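Local coordinates for 6-phospho-beta-d glycosidase (Streptococcus pyogenes, PDB 5FOO), which probably hydrolyses 6-phospho-beta-glucosides as a family 1 glycoside hydrolase, and holds 6-phosphocyclophellitol in its pocket here, at residues 162-167 with 220-225; 294-299 with 360-365. The protein carries 1 engineered substitution. All blocks are in the same frame, centred on the assembly; numbering follows the deposited sequence.

Interaction 1: residues 162-167 with 220-225; sequences VHNEPM and GTILNL. With JAZ (6-phosphocyclophellitol), chain G.
Glu-165 and Asn-224 join their polar ends beside the bound 6-phosphocyclophellitol. Asn-224 ND2 donates to OE2 of Glu-165 over 2.6 Å, arriving on the anti side of that oxygen, and the carboxylate and amide are nearly coplanar, their planes 20° apart. The other oxygen, OE1, takes an N-H from Asn-164 ND2 at 3.0 Å, again on its anti side, and also accepts from hydroxyl O17 of the ligand, 3.1 Å from OE1. With CG of Asn-164 trans to its backbone N (chi1 177°), ND2 adds a weak bond of its own to O17, so amide, carboxylate and hydroxyl close a small triangle. With Tyr-299 OH as a second partner of OE2, each carboxylate oxygen is gripped twice, which should restrict rotation of the group.

Backbone bonds pair the two segments in parallel. Ile-222 bonds on both sides of Asn-164: its N donates to His-163 O at 3.0 Å, and its O receives Glu-165 N at 2.8 Å. Val-162 N reaches Gly-220 O in addition.

Apolar contact is modest. CG and CD of Pro-166 press on CD2 of Leu-223, with CD at 3.7 Å and the two side chains crossing at about a right angle. On the face that carries Asn-164 and Ile-222, a methyl instead packs on a polar atom: CG2 of Ile-222 lies against Asn-164 OD1, which accepts from Asn-297 ND2.

The Asn-Glu-Pro sequence at 164-166 is the motif that carries the general acid/base in family 1 enzymes, consistent with the place of Glu-165 here. Pro-166 begins helix 166-174 and touches Phe-252 of helix 235-258, which also receives Leu-223 on Met-253. His-163 is tied to His-118 and to Leu-196 O of helix 186-208, while strand 218-224 continues the barrel toward strand 293-297.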
loop_
_atom_site.group_PDB
_atom_site.type_symbol
_atom_site.label_atom_id
_atom_site.label_comp_id
_atom_site.label_asym_id
_atom_site.label_seq_id
_atom_site.Cartn_x
_atom_site.Cartn_y
_atom_site.Cartn_z
ATOM N N VAL A 162 -3.579 -6.103 -6.717
ATOM C CA VAL A 162 -2.535 -6.134 -7.724
ATOM C C VAL A 162 -1.293 -5.304 -7.269
ATOM O O VAL A 162 -0.182 -5.790 -7.370
ATOM C CB VAL A 162 -3.010 -5.662 -9.124
ATOM C CG1 VAL A 162 -1.830 -5.751 -10.118
ATOM C CG2 VAL A 162 -4.135 -6.547 -9.675
ATOM N N HIS A 163 -1.511 -4.074 -6.793
ATOM C CA HIS A 163 -0.439 -3.235 -6.287
ATOM C C HIS A 163 -0.829 -2.634 -4.941
ATOM O O HIS A 163 -2.017 -2.428 -4.636
ATOM C CB HIS A 163 -0.208 -2.017 -7.188
ATOM C CG HIS A 163 0.006 -2.305 -8.645
ATOM N ND1 HIS A 163 1.143 -2.886 -9.120
ATOM C CD2 HIS A 163 -0.721 -1.989 -9.722
ATOM C CE1 HIS A 163 1.103 -2.966 -10.432
ATOM N NE2 HIS A 163 -0.032 -2.438 -10.823
ATOM N N ASN A 164 0.193 -2.298 -4.159
ATOM C CA ASN A 164 0.074 -1.296 -3.138
ATOM C C ASN A 164 0.572 0.042 -3.672
ATOM O O ASN A 164 1.738 0.160 -4.072
ATOM C CB ASN A 164 0.919 -1.685 -1.936
ATOM C CG ASN A 164 0.887 -0.627 -0.858
ATOM O OD1 ASN A 164 -0.034 -0.582 -0.038
ATOM N ND2 ASN A 164 1.886 0.238 -0.862
ATOM N N GLU A 165 -0.298 1.021 -3.671
ATOM C CA GLU A 165 0.023 2.423 -3.976
ATOM C C GLU A 165 0.954 2.621 -5.162
ATOM O O GLU A 165 2.130 3.048 -5.018
ATOM C CB GLU A 165 0.567 3.145 -2.750
ATOM C CG GLU A 165 -0.335 3.165 -1.551
ATOM C CD GLU A 165 0.431 3.574 -0.240
ATOM O OE1 GLU A 165 1.483 2.947 0.246
ATOM O OE2 GLU A 165 -0.073 4.533 0.338
ATOM N N PRO A 166 0.433 2.308 -6.343
ATOM C CA PRO A 166 1.213 2.475 -7.494
ATOM C C PRO A 166 1.697 3.904 -7.735
ATOM O O PRO A 166 2.820 4.057 -8.258
ATOM C CB PRO A 166 0.333 1.940 -8.601
ATOM C CG PRO A 166 -1.033 2.154 -8.131
ATOM C CD PRO A 166 -0.906 1.806 -6.674
ATOM N N MET A 167 0.965 4.923 -7.292
ATOM C CA MET A 167 1.494 6.318 -7.459
ATOM C C MET A 167 2.725 6.584 -6.584
ATOM O O MET A 167 3.507 7.452 -6.879
ATOM C CB MET A 167 0.415 7.390 -7.169
ATOM C CG MET A 167 0.883 8.861 -7.459
ATOM S SD MET A 167 1.450 9.004 -9.157
ATOM C CE MET A 167 -0.090 9.312 -9.952
ATOM N N GLY A 220 -8.726 -6.608 -6.622
ATOM C CA GLY A 220 -8.737 -5.177 -6.628
ATOM C C GLY A 220 -7.347 -4.637 -6.643
ATOM O O GLY A 220 -6.414 -5.293 -7.125
ATOM N N THR A 221 -7.228 -3.389 -6.190
ATOM C CA THR A 221 -5.921 -2.747 -6.045
ATOM C C THR A 221 -5.975 -1.898 -4.791
ATOM O O THR A 221 -7.046 -1.715 -4.238
ATOM C CB THR A 221 -5.514 -1.989 -7.331
ATOM O OG1 THR A 221 -4.125 -1.651 -7.253
ATOM C CG2 THR A 221 -6.376 -0.703 -7.522
ATOM N N ILE A 222 -4.817 -1.452 -4.291
ATOM C CA ILE A 222 -4.739 -0.649 -3.078
ATOM C C ILE A 222 -4.246 0.731 -3.460
ATOM O O ILE A 222 -3.115 0.901 -3.936
ATOM C CB ILE A 222 -3.834 -1.308 -2.021
ATOM C CG1 ILE A 222 -4.365 -2.689 -1.597
ATOM C CG2 ILE A 222 -3.691 -0.430 -0.789
ATOM C CD1 ILE A 222 -3.295 -3.566 -0.986
ATOM N N LEU A 223 -5.084 1.713 -3.227
ATOM C CA LEU A 223 -4.870 3.061 -3.704
ATOM C C LEU A 223 -4.944 4.052 -2.551
ATOM O O LEU A 223 -5.157 3.638 -1.437
ATOM C CB LEU A 223 -5.861 3.424 -4.798
ATOM C CG LEU A 223 -5.886 2.549 -6.025
ATOM C CD1 LEU A 223 -6.892 3.082 -7.014
ATOM C CD2 LEU A 223 -4.532 2.417 -6.698
ATOM N N ASN A 224 -4.642 5.335 -2.823
ATOM C CA ASN A 224 -4.841 6.480 -1.884
ATOM C C ASN A 224 -5.999 7.326 -2.378
ATOM O O ASN A 224 -6.122 7.669 -3.589
ATOM C CB ASN A 224 -3.609 7.354 -1.821
ATOM C CG ASN A 224 -2.611 6.917 -0.725
ATOM O OD1 ASN A 224 -2.716 7.357 0.449
ATOM N ND2 ASN A 224 -1.591 6.100 -1.113
ATOM N N LEU A 225 -6.894 7.659 -1.474
ATOM C CA LEU A 225 -7.896 8.637 -1.819
ATOM C C LEU A 225 -7.766 9.841 -0.849
ATOM O O LEU A 225 -8.713 10.593 -0.660
ATOM C CB LEU A 225 -9.270 7.966 -1.808
ATOM C CG LEU A 225 -10.462 8.380 -2.671
ATOM C CD1 LEU A 225 -10.174 8.664 -4.130
ATOM C CD2 LEU A 225 -11.478 7.264 -2.575
HETATM C C2 JAZ G . 4.957 1.835 4.956
HETATM C C3 JAZ G . 4.070 0.907 4.099
HETATM C C4 JAZ G . 3.190 1.723 3.159
HETATM C C5 JAZ G . 2.298 2.709 3.901
HETATM C C6 JAZ G . 3.119 3.561 4.844
HETATM C C7 JAZ G . 4.017 2.728 5.758
HETATM C C8 JAZ G . 4.729 3.579 6.807
HETATM O O9 JAZ G . 5.583 4.482 6.110
HETATM P P10 JAZ G . 6.933 4.955 6.802
HETATM O O11 JAZ G . 7.568 5.825 5.776
HETATM O O12 JAZ G . 7.680 3.817 7.361
HETATM O O13 JAZ G . 6.523 5.723 7.981
HETATM O O14 JAZ G . 3.868 4.526 4.094
HETATM O O15 JAZ G . 5.735 1.077 5.889
HETATM O O16 JAZ G . 4.937 0.106 3.336
HETATM O O17 JAZ G . 2.404 0.858 2.356
#

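Interaction 2: residues 294-299 with 360-365; sequences LGLNFY and IPWFLS. With JAZ (6-phosphocyclophellitol), chain G.
A first torsion of 40° sets OG of Ser-365 between its backbone N and carbonyl carbon, and in that position it meets the amide of Asn-297. The corresponding torsion of Trp-362, 67°, sets its indole against Leu-296. Ser-365 OG donates to Asn-297 OD1 over 2.7 Å, from above the carbonyl plane. The indole receives CD1 of Leu-296 3.7 Å from Trp-362 CE3, the leucine crossing it at about a right angle, while NE1 turns to Ser-408.

Leu-294, Leu-296, Trp-362 and Leu-364 share one face of the sheet. CD1 of Leu-364 closes on Leu-296 O. The same methyl, Leu-364 CD1, lies 3.9 Å from CB of Phe-298. On the other face, the CD1-CE1 side of the Phe-363 ring comes within 3.8 Å of Gly-295 CA, measured from CE1, and CB of Ser-365 covers part of one ring face.

Four backbone bonds knit the parallel strands, among them the nearly straight one from Leu-296 N to Phe-363 O, 2.9 Å long. Beyond the strand, C6 of the 6-phosphocyclophellitol sits over one face of the Tyr-299 ring, 3.8 Å above the plane of the tyrosine ring and offset toward its rim.

The chemistry divides accordingly. Leu-296 and Trp-362 turn to Met-353 of helix 344-356, making an apolar seam between sheet and helix. Inside the barrel, the serine hydroxyl bonds OD1 of Asn-297, while ND2 of the same amide donates to Asn-164 OD1, an arrangement that should hold the amide's rotation. Asn-297 is thus a second-shell residue behind Asn-164, with Ser-365 one step further out.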
loop_
_atom_site.group_PDB
_atom_site.type_symbol
_atom_site.label_atom_id
_atom_site.label_comp_id
_atom_site.label_asym_id
_atom_site.label_seq_id
_atom_site.Cartn_x
_atom_site.Cartn_y
_atom_site.Cartn_z
ATOM N N LEU A 294 -11.752 -2.197 -3.507
ATOM C CA LEU A 294 -10.502 -1.449 -3.298
ATOM C C LEU A 294 -10.029 -1.566 -1.897
ATOM O O LEU A 294 -10.831 -1.661 -0.938
ATOM C CB LEU A 294 -10.678 0.028 -3.557
ATOM C CG LEU A 294 -10.839 0.423 -5.023
ATOM C CD1 LEU A 294 -11.358 1.848 -5.061
ATOM C CD2 LEU A 294 -9.596 0.247 -5.882
ATOM N N GLY A 295 -8.722 -1.497 -1.766
ATOM C CA GLY A 295 -8.158 -1.053 -0.509
ATOM C C GLY A 295 -7.775 0.394 -0.651
ATOM O O GLY A 295 -7.243 0.812 -1.708
ATOM N N LEU A 296 -8.071 1.159 0.383
ATOM C CA LEU A 296 -7.737 2.556 0.441
ATOM C C LEU A 296 -6.867 2.792 1.647
ATOM O O LEU A 296 -7.241 2.424 2.739
ATOM C CB LEU A 296 -8.974 3.436 0.536
ATOM C CG LEU A 296 -9.817 3.332 -0.716
ATOM C CD1 LEU A 296 -10.968 4.302 -0.585
ATOM C CD2 LEU A 296 -9.043 3.636 -1.999
ATOM N N ASN A 297 -5.680 3.350 1.418
ATOM C CA ASN A 297 -4.696 3.624 2.468
ATOM C C ASN A 297 -4.838 5.044 2.952
ATOM O O ASN A 297 -5.007 5.975 2.161
ATOM C CB ASN A 297 -3.240 3.389 2.020
ATOM C CG ASN A 297 -2.924 1.922 1.712
ATOM O OD1 ASN A 297 -3.606 0.979 2.139
ATOM N ND2 ASN A 297 -1.883 1.726 0.960
ATOM N N PHE A 298 -4.812 5.194 4.271
ATOM C CA PHE A 298 -4.755 6.518 4.881
ATOM C C PHE A 298 -3.908 6.565 6.159
ATOM O O PHE A 298 -4.212 5.908 7.154
ATOM C CB PHE A 298 -6.155 7.069 5.221
ATOM C CG PHE A 298 -6.069 8.398 5.812
ATOM C CD1 PHE A 298 -5.842 9.492 4.991
ATOM C CD2 PHE A 298 -6.060 8.546 7.173
ATOM C CE1 PHE A 298 -5.673 10.739 5.548
ATOM C CE2 PHE A 298 -5.903 9.765 7.745
ATOM C CZ PHE A 298 -5.675 10.870 6.940
ATOM N N TYR A 299 -2.884 7.395 6.145
ATOM C CA TYR A 299 -2.041 7.548 7.357
ATOM C C TYR A 299 -1.488 8.979 7.580
ATOM O O TYR A 299 -0.985 9.255 8.653
ATOM C CB TYR A 299 -0.897 6.525 7.342
ATOM C CG TYR A 299 -0.224 6.460 6.016
ATOM C CD1 TYR A 299 -0.742 5.656 5.002
ATOM C CD2 TYR A 299 0.907 7.247 5.724
ATOM C CE1 TYR A 299 -0.153 5.623 3.738
ATOM C CE2 TYR A 299 1.487 7.197 4.459
ATOM C CZ TYR A 299 0.945 6.397 3.481
ATOM O OH TYR A 299 1.489 6.297 2.231
ATOM N N ILE A 360 -18.823 1.362 -4.569
ATOM C CA ILE A 360 -18.305 0.014 -4.579
ATOM C C ILE A 360 -17.645 -0.432 -3.228
ATOM O O ILE A 360 -17.267 0.396 -2.379
ATOM C CB ILE A 360 -17.281 -0.241 -5.679
ATOM C CG1 ILE A 360 -16.056 0.633 -5.530
ATOM C CG2 ILE A 360 -17.896 -0.092 -7.074
ATOM C CD1 ILE A 360 -14.909 0.039 -6.306
ATOM N N PRO A 361 -17.460 -1.745 -3.059
ATOM C CA PRO A 361 -16.843 -2.113 -1.768
ATOM C C PRO A 361 -15.391 -1.671 -1.614
ATOM O O PRO A 361 -14.611 -1.727 -2.578
ATOM C CB PRO A 361 -16.988 -3.645 -1.706
ATOM C CG PRO A 361 -17.972 -4.008 -2.808
ATOM C CD PRO A 361 -17.934 -2.914 -3.827
ATOM N N TRP A 362 -15.041 -1.263 -0.395
ATOM C CA TRP A 362 -13.659 -0.879 -0.083
ATOM C C TRP A 362 -13.390 -1.113 1.385
ATOM O O TRP A 362 -14.325 -1.164 2.176
ATOM C CB TRP A 362 -13.439 0.601 -0.465
ATOM C CG TRP A 362 -14.220 1.556 0.395
ATOM C CD1 TRP A 362 -15.545 1.883 0.243
ATOM C CD2 TRP A 362 -13.752 2.306 1.527
ATOM N NE1 TRP A 362 -15.924 2.778 1.213
ATOM C CE2 TRP A 362 -14.850 3.058 2.012
ATOM C CE3 TRP A 362 -12.516 2.417 2.188
ATOM C CZ2 TRP A 362 -14.751 3.905 3.122
ATOM C CZ3 TRP A 362 -12.419 3.251 3.288
ATOM C CH2 TRP A 362 -13.531 3.992 3.737
ATOM N N PHE A 363 -12.128 -1.302 1.741
ATOM C CA PHE A 363 -11.696 -1.267 3.141
ATOM C C PHE A 363 -10.462 -0.370 3.398
ATOM O O PHE A 363 -9.679 -0.082 2.497
ATOM C CB PHE A 363 -11.442 -2.663 3.668
ATOM C CG PHE A 363 -10.145 -3.273 3.256
ATOM C CD1 PHE A 363 -9.863 -3.539 1.933
ATOM C CD2 PHE A 363 -9.192 -3.665 4.231
ATOM C CE1 PHE A 363 -8.689 -4.168 1.601
ATOM C CE2 PHE A 363 -8.017 -4.263 3.873
ATOM C CZ PHE A 363 -7.781 -4.546 2.553
ATOM N N LEU A 364 -10.315 0.081 4.630
ATOM C CA LEU A 364 -9.209 0.952 4.969
ATOM C C LEU A 364 -8.057 0.038 5.226
ATOM O O LEU A 364 -7.962 -0.593 6.286
ATOM C CB LEU A 364 -9.534 1.786 6.177
ATOM C CG LEU A 364 -8.507 2.834 6.629
ATOM C CD1 LEU A 364 -8.095 3.729 5.489
ATOM C CD2 LEU A 364 -9.132 3.684 7.726
ATOM N N SER A 365 -7.163 -0.023 4.251
ATOM C CA SER A 365 -6.200 -1.114 4.125
ATOM C C SER A 365 -4.866 -0.862 4.794
ATOM O O SER A 365 -4.037 -1.815 4.910
ATOM C CB SER A 365 -6.003 -1.458 2.623
ATOM O OG SER A 365 -5.975 -0.250 1.848
HETATM C C2 JAZ G . 4.957 1.835 4.956
HETATM C C3 JAZ G . 4.070 0.907 4.099
HETATM C C4 JAZ G . 3.190 1.723 3.159
HETATM C C5 JAZ G . 2.298 2.709 3.901
HETATM C C6 JAZ G . 3.119 3.561 4.844
HETATM C C7 JAZ G . 4.017 2.728 5.758
HETATM C C8 JAZ G . 4.729 3.579 6.807
HETATM O O9 JAZ G . 5.583 4.482 6.110
HETATM P P10 JAZ G . 6.933 4.955 6.802
HETATM O O11 JAZ G . 7.568 5.825 5.776
HETATM O O12 JAZ G . 7.680 3.817 7.361
HETATM O O13 JAZ G . 6.523 5.723 7.981
HETATM O O14 JAZ G . 3.868 4.526 4.094
HETATM O O15 JAZ G . 5.735 1.077 5.889
HETATM O O16 JAZ G . 4.937 0.106 3.336
HETATM O O17 JAZ G . 2.404 0.858 2.356
#

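In the fold
Both interactions belong to one eight-stranded parallel barrel, the TIM-barrel fold of the family, and their centres lie about 9 Å apart. Strands 218-224 and 293-297 are neighbours in it, so interaction 1 passes directly into interaction 2: Leu-223 N meets Gly-295 O at 2.8 Å and Asn-297 N meets Leu-223 O at 2.9 Å, both probable hydrogen bonds. Along the chain they come in series, the first closing before the second opens. Together they cover the run from the end of the fourth barrel strand to the seventh. Both reach 6-phosphocyclophellitol, interaction 1 through Asn-164 and Glu-165, interaction 2 through Tyr-299 just past its strand, so neighbouring strand ends contribute to one pocket.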